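Local structure of alpha-galactosidase (Lactobacillus brevis, 3MI6) at residues Q311-Y316 and G566-M571; Q318-P323 and F534-M539; R586-K591 and K725-Q730; A574-V579 and K591-V596. The protein probably hydrolyses terminal, non-reducing alpha-D-galactose residues in alpha-D-galactosides such as galactose oligosaccharides, galactomannans and galactolipids. All blocks are in the same frame, centred on the assembly; numbering follows the deposited sequence.

Interaction 1. Residues Q311-Y316 and G566-M571; sequences QMASFY and GYPQAM
A proline, P568, and the methyl end of selenomethionine M571 meet A313 and Y316 of a helix, and no hydrogen bond crosses between the two segments. The loop belongs to the (beta/alpha)8 barrel of the family 36 glycosidases. It runs from helix 553-566 into barrel strand 572-576, so the contact lies at the end where that strand starts, away from the predicted substrate sites. Helix 305-319 links strand 290-301 of the large N-terminal antiparallel sheet to the barrel.

A313 and P568 both point at the opposite segment. The methyl A313 CB lies against the proline ring, 3.8 Å from P568 CB. P568 CD stands at the edge of the Y316 ring, near its plane, at 4.5 Å from Y316 CD2. M571 approaches Y316 from another direction, with the two side chains crossing at about a right angle. Its chain is extended beyond CG (chi2 -177°, chi3 -175°), which carries CE to the base of the tyrosine, 3.6 Å from Y316 CB. The carbonyl oxygen G566 O lies 3.6 Å from Y316 CE2, oblique to the ring.

Further side chains complete the packing. L536 also touches Y316, and M571 rests on M539 and V321. On the other side of the helix, F315 packs edge-to-face with F154. Y567 OH is hydrogen-bonded to N230 ND2. Within the loop, M571 SE lies in the plane of the Y567 ring, at its edge. Within the helix, M312 O sits 3.0 Å above one face of the Y316 ring, offset toward the rim.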
loop_
_atom_site.group_PDB
_atom_site.type_symbol
_atom_site.label_atom_id
_atom_site.label_comp_id
_atom_site.label_asym_id
_atom_site.label_seq_id
_atom_site.Cartn_x
_atom_site.Cartn_y
_atom_site.Cartn_z
ATOM N N GLN D 311 -0.067 -6.005 -29.809
ATOM C CA GLN D 311 -0.206 -7.254 -30.551
ATOM C C GLN D 311 -1.668 -7.608 -30.695
ATOM O O GLN D 311 -2.147 -7.798 -31.804
ATOM C CB GLN D 311 0.574 -8.399 -29.894
ATOM C CG GLN D 311 0.110 -8.831 -28.495
ATOM C CD GLN D 311 1.198 -9.596 -27.749
ATOM O OE1 GLN D 311 2.388 -9.353 -27.958
ATOM N NE2 GLN D 311 0.802 -10.520 -26.891
HETATM N N MSE D 312 -2.395 -7.684 -29.587
HETATM C CA MSE D 312 -3.829 -7.874 -29.681
HETATM C C MSE D 312 -4.461 -6.942 -30.708
HETATM O O MSE D 312 -5.382 -7.347 -31.413
HETATM C CB MSE D 312 -4.494 -7.723 -28.329
HETATM C CG MSE D 312 -4.494 -9.020 -27.553
HETATM SE SE MSE D 312 -4.929 -8.817 -25.676
HETATM C CE MSE D 312 -6.155 -10.316 -25.449
ATOM N N ALA D 313 -3.945 -5.721 -30.830
ATOM C CA ALA D 313 -4.497 -4.768 -31.787
ATOM C C ALA D 313 -4.093 -5.091 -33.209
ATOM O O ALA D 313 -4.861 -4.871 -34.136
ATOM C CB ALA D 313 -4.106 -3.347 -31.439
ATOM N N SER D 314 -2.887 -5.605 -33.387
ATOM C CA SER D 314 -2.486 -6.099 -34.695
ATOM C C SER D 314 -3.267 -7.344 -35.069
ATOM O O SER D 314 -3.560 -7.585 -36.239
ATOM C CB SER D 314 -0.993 -6.403 -34.734
ATOM O OG SER D 314 -0.351 -5.406 -35.504
ATOM N N PHE D 315 -3.591 -8.143 -34.062
ATOM C CA PHE D 315 -4.396 -9.312 -34.305
ATOM C C PHE D 315 -5.795 -8.903 -34.764
ATOM O O PHE D 315 -6.324 -9.484 -35.716
ATOM C CB PHE D 315 -4.467 -10.203 -33.071
ATOM C CG PHE D 315 -5.538 -11.255 -33.153
ATOM C CD1 PHE D 315 -5.296 -12.456 -33.797
ATOM C CD2 PHE D 315 -6.789 -11.032 -32.597
ATOM C CE1 PHE D 315 -6.275 -13.428 -33.885
ATOM C CE2 PHE D 315 -7.777 -11.995 -32.674
ATOM C CZ PHE D 315 -7.518 -13.206 -33.326
ATOM N N TYR D 316 -6.384 -7.899 -34.110
ATOM C CA TYR D 316 -7.752 -7.486 -34.449
ATOM C C TYR D 316 -7.819 -6.883 -35.850
ATOM O O TYR D 316 -8.785 -7.092 -36.572
ATOM C CB TYR D 316 -8.350 -6.502 -33.432
ATOM C CG TYR D 316 -8.440 -6.994 -32.002
ATOM C CD1 TYR D 316 -8.884 -8.279 -31.708
ATOM C CD2 TYR D 316 -8.123 -6.146 -30.934
ATOM C CE1 TYR D 316 -8.975 -8.723 -30.388
ATOM C CE2 TYR D 316 -8.207 -6.576 -29.624
ATOM C CZ TYR D 316 -8.631 -7.865 -29.350
ATOM O OH TYR D 316 -8.708 -8.298 -28.037
ATOM N N GLY D 566 -7.625 -2.223 -24.388
ATOM C CA GLY D 566 -8.358 -3.270 -25.051
ATOM C C GLY D 566 -8.592 -2.988 -26.510
ATOM O O GLY D 566 -8.851 -3.908 -27.285
ATOM N N TYR D 567 -8.501 -1.724 -26.900
ATOM C CA TYR D 567 -8.896 -1.352 -28.249
ATOM C C TYR D 567 -8.036 -0.230 -28.852
ATOM O O TYR D 567 -7.860 0.822 -28.258
ATOM C CB TYR D 567 -10.399 -1.013 -28.267
ATOM C CG TYR D 567 -11.270 -2.017 -27.510
ATOM C CD1 TYR D 567 -11.909 -3.046 -28.166
ATOM C CD2 TYR D 567 -11.448 -1.923 -26.140
ATOM C CE1 TYR D 567 -12.704 -3.947 -27.482
ATOM C CE2 TYR D 567 -12.221 -2.814 -25.449
ATOM C CZ TYR D 567 -12.849 -3.831 -26.115
ATOM O OH TYR D 567 -13.636 -4.734 -25.418
ATOM N N PRO D 568 -7.510 -0.464 -30.061
ATOM C CA PRO D 568 -6.677 0.490 -30.802
ATOM C C PRO D 568 -7.476 1.715 -31.194
ATOM O O PRO D 568 -8.680 1.618 -31.364
ATOM C CB PRO D 568 -6.300 -0.271 -32.067
ATOM C CG PRO D 568 -6.790 -1.701 -31.870
ATOM C CD PRO D 568 -7.849 -1.659 -30.857
ATOM N N GLN D 569 -6.813 2.848 -31.367
ATOM C CA GLN D 569 -7.498 4.105 -31.655
ATOM C C GLN D 569 -8.325 4.083 -32.938
ATOM O O GLN D 569 -9.255 4.866 -33.089
ATOM C CB GLN D 569 -6.504 5.268 -31.703
ATOM C CG GLN D 569 -5.533 5.189 -32.836
ATOM C CD GLN D 569 -4.326 4.340 -32.531
ATOM O OE1 GLN D 569 -4.374 3.459 -31.678
ATOM N NE2 GLN D 569 -3.224 4.607 -33.227
ATOM N N ALA D 570 -7.975 3.204 -33.869
ATOM C CA ALA D 570 -8.742 3.068 -35.100
ATOM C C ALA D 570 -10.231 2.845 -34.808
ATOM O O ALA D 570 -11.099 3.270 -35.572
ATOM C CB ALA D 570 -8.184 1.926 -35.938
HETATM N N MSE D 571 -10.509 2.199 -33.682
HETATM C CA MSE D 571 -11.859 1.822 -33.304
HETATM C C MSE D 571 -12.665 2.927 -32.589
HETATM O O MSE D 571 -13.892 2.828 -32.472
HETATM C CB MSE D 571 -11.804 0.574 -32.432
HETATM C CG MSE D 571 -11.259 -0.665 -33.139
HETATM SE SE MSE D 571 -11.299 -2.237 -31.967
HETATM C CE MSE D 571 -10.390 -3.544 -33.139
#

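Interaction 2. Residues Q318-P323 and F534-M539; sequences QHLVNP and FDLGMM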
loop_
_atom_site.group_PDB
_atom_site.type_symbol
_atom_site.label_atom_id
_atom_site.label_comp_id
_atom_site.label_asym_id
_atom_site.label_seq_id
_atom_site.Cartn_x
_atom_site.Cartn_y
_atom_site.Cartn_z
ATOM N N GLN D 318 -5.940 -7.456 -38.456
ATOM C CA GLN D 318 -5.687 -8.379 -39.545
ATOM C C GLN D 318 -6.710 -9.516 -39.584
ATOM O O GLN D 318 -6.997 -10.057 -40.651
ATOM C CB GLN D 318 -4.267 -8.946 -39.448
ATOM C CG GLN D 318 -3.898 -9.874 -40.596
ATOM C CD GLN D 318 -2.439 -10.302 -40.579
ATOM O OE1 GLN D 318 -2.017 -11.150 -41.377
ATOM N NE2 GLN D 318 -1.660 -9.718 -39.663
ATOM N N HIS D 319 -7.279 -9.855 -38.428
ATOM C CA HIS D 319 -8.033 -11.097 -38.291
ATOM C C HIS D 319 -9.407 -10.991 -37.611
ATOM O O HIS D 319 -9.947 -11.999 -37.151
ATOM C CB HIS D 319 -7.198 -12.109 -37.521
ATOM C CG HIS D 319 -5.913 -12.473 -38.187
ATOM N ND1 HIS D 319 -5.863 -13.138 -39.389
ATOM C CD2 HIS D 319 -4.629 -12.299 -37.795
ATOM C CE1 HIS D 319 -4.602 -13.345 -39.719
ATOM N NE2 HIS D 319 -3.832 -12.842 -38.771
ATOM N N LEU D 320 -9.972 -9.787 -37.537
ATOM C CA LEU D 320 -11.278 -9.623 -36.911
ATOM C C LEU D 320 -12.080 -8.501 -37.546
ATOM O O LEU D 320 -13.246 -8.669 -37.869
ATOM C CB LEU D 320 -11.149 -9.399 -35.397
ATOM C CG LEU D 320 -12.465 -9.113 -34.655
ATOM C CD1 LEU D 320 -13.332 -10.354 -34.608
ATOM C CD2 LEU D 320 -12.248 -8.594 -33.237
ATOM N N VAL D 321 -11.460 -7.350 -37.735
ATOM C CA VAL D 321 -12.210 -6.199 -38.209
ATOM C C VAL D 321 -12.681 -6.497 -39.646
ATOM O O VAL D 321 -12.022 -7.207 -40.410
ATOM C CB VAL D 321 -11.472 -4.867 -37.856
ATOM C CG1 VAL D 321 -12.166 -3.661 -38.467
ATOM C CG2 VAL D 321 -11.394 -4.705 -36.363
ATOM N N ASN D 322 -13.853 -5.976 -39.978
ATOM C CA ASN D 322 -14.338 -5.816 -41.337
ATOM C C ASN D 322 -13.108 -5.408 -42.144
ATOM O O ASN D 322 -12.565 -4.325 -41.939
ATOM C CB ASN D 322 -15.495 -4.805 -41.317
ATOM C CG ASN D 322 -16.131 -4.579 -42.691
ATOM O OD1 ASN D 322 -15.466 -4.640 -43.711
ATOM N ND2 ASN D 322 -17.426 -4.276 -42.704
ATOM N N PRO D 323 -12.665 -6.277 -43.072
ATOM C CA PRO D 323 -11.528 -6.033 -43.982
ATOM C C PRO D 323 -11.738 -4.871 -44.955
ATOM O O PRO D 323 -10.786 -4.316 -45.504
ATOM C CB PRO D 323 -11.424 -7.343 -44.764
ATOM C CG PRO D 323 -12.053 -8.354 -43.884
ATOM C CD PRO D 323 -13.180 -7.646 -43.202
ATOM N N PHE D 534 -19.290 -1.221 -26.641
ATOM C CA PHE D 534 -17.973 -1.100 -27.224
ATOM C C PHE D 534 -17.199 -2.415 -27.122
ATOM O O PHE D 534 -16.425 -2.607 -26.169
ATOM C CB PHE D 534 -17.213 0.005 -26.490
ATOM C CG PHE D 534 -16.034 0.525 -27.242
ATOM C CD1 PHE D 534 -14.844 -0.151 -27.222
ATOM C CD2 PHE D 534 -16.135 1.698 -27.975
ATOM C CE1 PHE D 534 -13.773 0.327 -27.920
ATOM C CE2 PHE D 534 -15.071 2.191 -28.679
ATOM C CZ PHE D 534 -13.880 1.508 -28.653
ATOM N N ASP D 535 -17.385 -3.310 -28.094
ATOM C CA ASP D 535 -16.792 -4.637 -27.985
ATOM C C ASP D 535 -16.416 -5.309 -29.304
ATOM O O ASP D 535 -16.847 -4.908 -30.363
ATOM C CB ASP D 535 -17.701 -5.544 -27.171
ATOM C CG ASP D 535 -19.045 -5.754 -27.823
ATOM O OD1 ASP D 535 -19.111 -5.822 -29.075
ATOM O OD2 ASP D 535 -20.037 -5.862 -27.071
ATOM N N LEU D 536 -15.597 -6.349 -29.220
ATOM C CA LEU D 536 -15.073 -7.007 -30.410
ATOM C C LEU D 536 -16.213 -7.520 -31.293
ATOM O O LEU D 536 -16.083 -7.600 -32.513
ATOM C CB LEU D 536 -14.084 -8.125 -30.037
ATOM C CG LEU D 536 -12.834 -7.724 -29.213
ATOM C CD1 LEU D 536 -12.128 -8.937 -28.671
ATOM C CD2 LEU D 536 -11.848 -6.860 -29.973
ATOM N N GLY D 537 -17.344 -7.831 -30.673
ATOM C CA GLY D 537 -18.459 -8.379 -31.411
ATOM C C GLY D 537 -18.913 -7.425 -32.491
ATOM O O GLY D 537 -19.283 -7.843 -33.583
HETATM N N MSE D 538 -18.890 -6.137 -32.185
HETATM C CA MSE D 538 -19.379 -5.140 -33.120
HETATM C C MSE D 538 -18.315 -4.681 -34.110
HETATM O O MSE D 538 -18.654 -4.262 -35.214
HETATM C CB MSE D 538 -19.925 -3.945 -32.358
HETATM C CG MSE D 538 -20.962 -4.319 -31.340
HETATM SE SE MSE D 538 -22.734 -4.540 -32.158
HETATM C CE MSE D 538 -22.984 -2.727 -32.838
HETATM N N MSE D 539 -17.041 -4.759 -33.713
HETATM C CA MSE D 539 -15.939 -4.344 -34.568
HETATM C C MSE D 539 -15.786 -5.246 -35.798
HETATM O O MSE D 539 -15.235 -4.829 -36.823
HETATM C CB MSE D 539 -14.611 -4.323 -33.796
HETATM C CG MSE D 539 -14.587 -3.443 -32.541
HETATM SE SE MSE D 539 -15.120 -1.568 -32.803
HETATM C CE MSE D 539 -15.471 -1.158 -30.936
#
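L320 and V321, which follow helix 305-319 in the chain, pack on L536 and M539 of the short helix 536-539. The apolar contacts come first. The L320 and L536 side chains cross at about a right angle. With CG anti to the backbone N (chi1 176°), L320 extends toward helix 536-539 and touches it with CD2. L320 CD2 is 3.7 Å from L536 CD2 and also reaches L536 CB. V321 and M539 instead lie side by side and point the same way, with V321 CG2 4.1 Å from M539 CB. Beyond its CB the M539 chain bends back from V321. Its methyl M539 CE sits 3.7 Å above the centre of the F534 ring, and F534 also has a cation-pi contact with R204.

One backbone oxygen serves as the polar element. V321 CA makes a CA-H...O contact to M539 O, 3.6 Å long with an angle of 155° at the hydrogen. Both methyls of V321 also lie near this oxygen, V321 CG1 at 3.7 Å from M539 O. N322 has its own partners, with OD1 bound to R324 N and ND2 to Y541 O.

Helix 536-539 is capped within its own segment. D535 is the N-cap, and M538 N donates to D535 OD1 at 3.1 Å in a bent bond (140° at the hydrogen) and also to D535 O. S255 binds D535 OD1 as well, and S225 binds D535 OD2, so the cap itself is held in place.

Helix 536-539 lies in the crossover from barrel strand 523-526 to strand 544-546, a beta-alpha-beta connection of the TIM-barrel fold.

Interaction 3. Residues R586-K591 and K725-Q730; sequences RITSLK and KDFYTQ
A G1 beta bulge at F727 and Y728, both facing Q670, lies where the barrel meets the C-terminal antiparallel sheet, and the F727 ring packs on R586. R586 CD lies over one face of the ring in a CH-pi contact, 3.7 Å from the centroid of F727 and 22° off the normal. The guanidinium plane is inclined at 49° to the ring, and CD carries most of the contact. D726 CB lies on the opposite face, toward the rim, 3.8 Å from the F727 ring plane. I587 O comes within 3.4 Å of F727 CE2, and T588 OG1 approaches F727 CD2 at 3.8 Å. With an alanine in place of F727, R586 CD would probably lose the surface it rests on, opening a gap beside T588 OG1 and I587 O.

R586 has partners in two subunits. NH1 forms salt bridges with D552 and E555. NE forms one with D726 of the second subunit, and NH2 is hydrogen-bonded to N673 O of that subunit.

K591 makes the hydrogen bond between the segments. With CG anti to the backbone N (chi1 176°) and the chain extended beyond it, K591 NZ reaches the strand and donates to T729 O at 3.0 Å, nearly along the C=O axis. T729 OG1 is hydrogen-bonded to T592 OG1.

The bulge leads into strand 728-736, which pairs with strand 663-670. S589 is the N-cap of helix 590-597, whose first turn runs beside that strand. Helix 553-566 touches R586 and T588, while L590 turns to helix 613-628.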
loop_
_atom_site.group_PDB
_atom_site.type_symbol
_atom_site.label_atom_id
_atom_site.label_comp_id
_atom_site.label_asym_id
_atom_site.label_seq_id
_atom_site.Cartn_x
_atom_site.Cartn_y
_atom_site.Cartn_z
ATOM N N ARG D 586 -17.620 21.609 -18.068
ATOM C CA ARG D 586 -16.224 22.006 -18.162
ATOM C C ARG D 586 -15.996 22.892 -19.393
ATOM O O ARG D 586 -16.689 22.768 -20.395
ATOM C CB ARG D 586 -15.324 20.765 -18.191
ATOM C CG ARG D 586 -13.888 21.039 -18.567
ATOM C CD ARG D 586 -12.951 19.985 -18.006
ATOM N NE ARG D 586 -13.282 19.646 -16.629
ATOM C CZ ARG D 586 -13.712 18.444 -16.219
ATOM N NH1 ARG D 586 -13.859 17.427 -17.074
ATOM N NH2 ARG D 586 -13.989 18.251 -14.932
ATOM N N ILE D 587 -15.048 23.816 -19.296
ATOM C CA ILE D 587 -14.652 24.647 -20.424
ATOM C C ILE D 587 -13.224 24.276 -20.719
ATOM O O ILE D 587 -12.447 24.065 -19.800
ATOM C CB ILE D 587 -14.687 26.167 -20.100
ATOM C CG1 ILE D 587 -16.092 26.634 -19.714
ATOM C CG2 ILE D 587 -14.160 26.990 -21.283
ATOM C CD1 ILE D 587 -16.158 28.121 -19.345
ATOM N N THR D 588 -12.875 24.231 -21.997
ATOM C CA THR D 588 -11.584 23.726 -22.431
ATOM C C THR D 588 -11.128 24.460 -23.679
ATOM O O THR D 588 -11.945 24.869 -24.481
ATOM C CB THR D 588 -11.727 22.237 -22.749
ATOM O OG1 THR D 588 -11.560 21.475 -21.538
ATOM C CG2 THR D 588 -10.697 21.822 -23.748
ATOM N N SER D 589 -9.834 24.635 -23.873
ATOM C CA SER D 589 -9.399 25.309 -25.103
ATOM C C SER D 589 -9.819 24.524 -26.341
ATOM O O SER D 589 -9.980 23.302 -26.291
ATOM C CB SER D 589 -7.884 25.490 -25.115
ATOM O OG SER D 589 -7.248 24.229 -25.133
ATOM N N LEU D 590 -9.978 25.201 -27.468
ATOM C CA LEU D 590 -10.235 24.465 -28.700
ATOM C C LEU D 590 -9.023 23.606 -29.096
ATOM O O LEU D 590 -9.166 22.549 -29.707
ATOM C CB LEU D 590 -10.637 25.420 -29.816
ATOM C CG LEU D 590 -10.848 24.893 -31.225
ATOM C CD1 LEU D 590 -11.882 23.788 -31.259
ATOM C CD2 LEU D 590 -11.280 26.063 -32.074
ATOM N N LYS D 591 -7.828 24.062 -28.733
ATOM C CA LYS D 591 -6.596 23.321 -29.008
ATOM C C LYS D 591 -6.575 21.966 -28.302
ATOM O O LYS D 591 -6.161 20.969 -28.873
ATOM C CB LYS D 591 -5.376 24.156 -28.605
ATOM C CG LYS D 591 -4.034 23.451 -28.751
ATOM C CD LYS D 591 -2.943 24.139 -27.923
ATOM C CE LYS D 591 -1.583 23.481 -28.194
ATOM N NZ LYS D 591 -0.466 23.966 -27.295
ATOM N N LYS D 725 -4.875 28.081 -17.845
ATOM C CA LYS D 725 -3.817 27.164 -18.221
ATOM C C LYS D 725 -4.124 25.787 -17.653
ATOM O O LYS D 725 -3.232 24.955 -17.448
ATOM C CB LYS D 725 -2.457 27.680 -17.783
ATOM C CG LYS D 725 -2.013 28.929 -18.523
ATOM C CD LYS D 725 -2.531 28.920 -19.941
ATOM C CE LYS D 725 -1.490 29.390 -20.932
ATOM N NZ LYS D 725 -1.877 30.667 -21.559
ATOM N N ASP D 726 -5.412 25.557 -17.404
ATOM C CA ASP D 726 -5.887 24.225 -17.050
ATOM C C ASP D 726 -6.158 23.442 -18.329
ATOM O O ASP D 726 -6.304 24.042 -19.389
ATOM C CB ASP D 726 -7.116 24.309 -16.153
ATOM C CG ASP D 726 -6.761 24.697 -14.722
ATOM O OD1 ASP D 726 -5.588 24.537 -14.318
ATOM O OD2 ASP D 726 -7.655 25.163 -13.991
ATOM N N PHE D 727 -6.161 22.116 -18.244
ATOM C CA PHE D 727 -6.411 21.278 -19.413
ATOM C C PHE D 727 -5.507 21.680 -20.589
ATOM O O PHE D 727 -5.979 22.091 -21.664
ATOM C CB PHE D 727 -7.901 21.339 -19.795
ATOM C CG PHE D 727 -8.817 21.505 -18.611
ATOM C CD1 PHE D 727 -8.869 20.539 -17.617
ATOM C CD2 PHE D 727 -9.605 22.634 -18.478
ATOM C CE1 PHE D 727 -9.687 20.696 -16.517
ATOM C CE2 PHE D 727 -10.429 22.787 -17.379
ATOM C CZ PHE D 727 -10.468 21.819 -16.400
ATOM N N TYR D 728 -4.202 21.561 -20.365
ATOM C CA TYR D 728 -3.203 22.082 -21.293
ATOM C C TYR D 728 -2.616 20.942 -22.080
ATOM O O TYR D 728 -2.437 19.843 -21.551
ATOM C CB TYR D 728 -2.073 22.794 -20.545
ATOM C CG TYR D 728 -1.286 23.758 -21.402
ATOM C CD1 TYR D 728 -1.675 25.093 -21.521
ATOM C CD2 TYR D 728 -0.155 23.347 -22.090
ATOM C CE1 TYR D 728 -0.959 25.993 -22.299
ATOM C CE2 TYR D 728 0.569 24.238 -22.877
ATOM C CZ TYR D 728 0.162 25.562 -22.975
ATOM O OH TYR D 728 0.872 26.455 -23.752
ATOM N N THR D 729 -2.308 21.214 -23.342
ATOM C CA THR D 729 -1.736 20.206 -24.201
ATOM C C THR D 729 -0.413 20.629 -24.805
ATOM O O THR D 729 -0.272 21.730 -25.319
ATOM C CB THR D 729 -2.662 19.889 -25.358
ATOM O OG1 THR D 729 -3.973 19.597 -24.851
ATOM C CG2 THR D 729 -2.107 18.708 -26.141
ATOM N N GLN D 730 0.553 19.730 -24.739
ATOM C CA GLN D 730 1.808 19.869 -25.443
ATOM C C GLN D 730 1.933 18.728 -26.463
ATOM O O GLN D 730 1.920 17.551 -26.106
ATOM C CB GLN D 730 2.951 19.854 -24.440
ATOM C CG GLN D 730 2.934 21.049 -23.509
ATOM C CD GLN D 730 3.449 20.735 -22.112
ATOM O OE1 GLN D 730 3.110 19.714 -21.513
ATOM N NE2 GLN D 730 4.248 21.635 -21.576
#

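Interaction 4. Residues A574-V579 and K591-V596; sequences AHVSAV and KTRGAV
The side chains of V576 and R593 cross at about a right angle, while V579 meets the same arginine obliquely from farther along the chain. V576 uses both methyls. CG1 lies 4.0 Å from R593 CB, and CG2 reaches the helix backbone, 3.6 Å from G594 CA. V576 CG2 also lies near R593 O, so it rests on the helix backbone at R593 and G594.

R593 runs along the segment toward V579. Its chain bends at CD (chi3 -61°), which turns the guanidinium toward the backbone at S577. S577 O lies 2.7 Å from R593 NE, oblique to the guanidinium plane. V579 covers one face, with V579 CB 3.7 Å from R593 NH1. Replacing R593 by an alanine would probably open a gap between V576 and V579 and leave the V579 side chain without the flat group it covers.

T588 also touches R593, and S577 OG is hydrogen-bonded to T551 OG1. The S577 side chain is about 10 Å from that of D549, the predicted proton donor.

Packing of strand 572-576 against helix 590-597, ahead of parallel strand 601-604, is the beta-alpha-beta crossover of a TIM barrel.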
loop_
_atom_site.group_PDB
_atom_site.type_symbol
_atom_site.label_atom_id
_atom_site.label_comp_id
_atom_site.label_asym_id
_atom_site.label_seq_id
_atom_site.Cartn_x
_atom_site.Cartn_y
_atom_site.Cartn_z
ATOM N N ALA D 574 -14.127 10.032 -32.092
ATOM C CA ALA D 574 -13.929 11.132 -31.157
ATOM C C ALA D 574 -14.256 12.457 -31.828
ATOM O O ALA D 574 -13.639 12.809 -32.816
ATOM C CB ALA D 574 -12.505 11.146 -30.665
ATOM N N HIS D 575 -15.222 13.199 -31.303
ATOM C CA HIS D 575 -15.570 14.482 -31.911
ATOM C C HIS D 575 -15.142 15.678 -31.046
ATOM O O HIS D 575 -15.250 15.641 -29.831
ATOM C CB HIS D 575 -17.074 14.572 -32.192
ATOM C CG HIS D 575 -17.622 13.443 -33.012
ATOM N ND1 HIS D 575 -18.977 13.196 -33.121
ATOM C CD2 HIS D 575 -17.009 12.508 -33.775
ATOM C CE1 HIS D 575 -19.174 12.150 -33.904
ATOM N NE2 HIS D 575 -17.997 11.714 -34.317
ATOM N N VAL D 576 -14.669 16.742 -31.679
ATOM C CA VAL D 576 -14.456 18.001 -30.983
ATOM C C VAL D 576 -15.803 18.651 -30.723
ATOM O O VAL D 576 -16.542 18.930 -31.663
ATOM C CB VAL D 576 -13.638 18.980 -31.831
ATOM C CG1 VAL D 576 -13.661 20.373 -31.204
ATOM C CG2 VAL D 576 -12.206 18.463 -32.028
ATOM N N SER D 577 -16.129 18.897 -29.453
ATOM C CA SER D 577 -17.459 19.407 -29.117
ATOM C C SER D 577 -17.464 20.834 -28.586
ATOM O O SER D 577 -16.425 21.452 -28.411
ATOM C CB SER D 577 -18.169 18.483 -28.134
ATOM O OG SER D 577 -17.557 18.555 -26.868
ATOM N N ALA D 578 -18.656 21.361 -28.350
ATOM C CA ALA D 578 -18.782 22.742 -27.908
ATOM C C ALA D 578 -18.553 22.880 -26.405
ATOM O O ALA D 578 -18.596 21.905 -25.653
ATOM C CB ALA D 578 -20.145 23.308 -28.305
ATOM N N VAL D 579 -18.348 24.117 -25.976
ATOM C CA VAL D 579 -17.922 24.415 -24.619
ATOM C C VAL D 579 -18.723 25.644 -24.105
ATOM O O VAL D 579 -19.043 26.545 -24.885
ATOM C CB VAL D 579 -16.377 24.616 -24.648
ATOM C CG1 VAL D 579 -15.974 26.087 -24.566
ATOM C CG2 VAL D 579 -15.683 23.747 -23.604
ATOM N N LYS D 591 -7.828 24.062 -28.733
ATOM C CA LYS D 591 -6.596 23.321 -29.008
ATOM C C LYS D 591 -6.575 21.966 -28.302
ATOM O O LYS D 591 -6.161 20.969 -28.873
ATOM C CB LYS D 591 -5.376 24.156 -28.605
ATOM C CG LYS D 591 -4.034 23.451 -28.751
ATOM C CD LYS D 591 -2.943 24.139 -27.923
ATOM C CE LYS D 591 -1.583 23.481 -28.194
ATOM N NZ LYS D 591 -0.466 23.966 -27.295
ATOM N N THR D 592 -7.033 21.919 -27.065
ATOM C CA THR D 592 -7.006 20.671 -26.328
ATOM C C THR D 592 -8.081 19.687 -26.807
ATOM O O THR D 592 -7.776 18.520 -27.065
ATOM C CB THR D 592 -7.123 20.916 -24.814
ATOM O OG1 THR D 592 -6.029 21.744 -24.376
ATOM C CG2 THR D 592 -7.101 19.595 -24.054
ATOM N N ARG D 593 -9.328 20.154 -26.928
ATOM C CA ARG D 593 -10.410 19.343 -27.501
ATOM C C ARG D 593 -9.972 18.715 -28.820
ATOM O O ARG D 593 -10.201 17.527 -29.058
ATOM C CB ARG D 593 -11.708 20.142 -27.703
ATOM C CG ARG D 593 -12.124 20.930 -26.498
ATOM C CD ARG D 593 -13.565 21.375 -26.532
ATOM N NE ARG D 593 -13.935 22.256 -27.649
ATOM C CZ ARG D 593 -13.832 23.584 -27.657
ATOM N NH1 ARG D 593 -13.319 24.230 -26.624
ATOM N NH2 ARG D 593 -14.226 24.269 -28.721
ATOM N N GLY D 594 -9.336 19.516 -29.668
ATOM C CA GLY D 594 -8.781 19.013 -30.907
ATOM C C GLY D 594 -7.755 17.922 -30.668
ATOM O O GLY D 594 -7.809 16.870 -31.318
ATOM N N ALA D 595 -6.844 18.165 -29.716
ATOM C CA ALA D 595 -5.661 17.321 -29.502
ATOM C C ALA D 595 -5.932 15.971 -28.836
ATOM O O ALA D 595 -5.195 15.025 -29.039
ATOM C CB ALA D 595 -4.582 18.096 -28.737
ATOM N N VAL D 596 -6.977 15.891 -28.026
ATOM C CA VAL D 596 -7.457 14.603 -27.521
ATOM C C VAL D 596 -8.199 13.821 -28.623
ATOM O O VAL D 596 -8.177 12.607 -28.646
ATOM C CB VAL D 596 -8.401 14.790 -26.300
ATOM C CG1 VAL D 596 -8.877 13.463 -25.772
ATOM C CG2 VAL D 596 -7.701 15.560 -25.187
#

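The four contacts form two pairs. Interactions 1 and 2 have centres about 9 Å apart and both use helix 305-319, with the span of interaction 2 within that of interaction 1. They fix the helix linking the N-terminal sheet to the barrel against connections before strands 544-546 and 572-576. Interactions 3 and 4, also about 9 Å apart, share K591 and helix 590-597, and their segments alternate in sequence. Interaction 4 is internal to the barrel, whereas interaction 3 ties it to the C-terminal sheet, with R586 reaching the second subunit. The centres of interactions 1 and 3 are about 28 Å apart. Strand 572-576 connects the pairs: interaction 1 lies before it, interaction 4 on it.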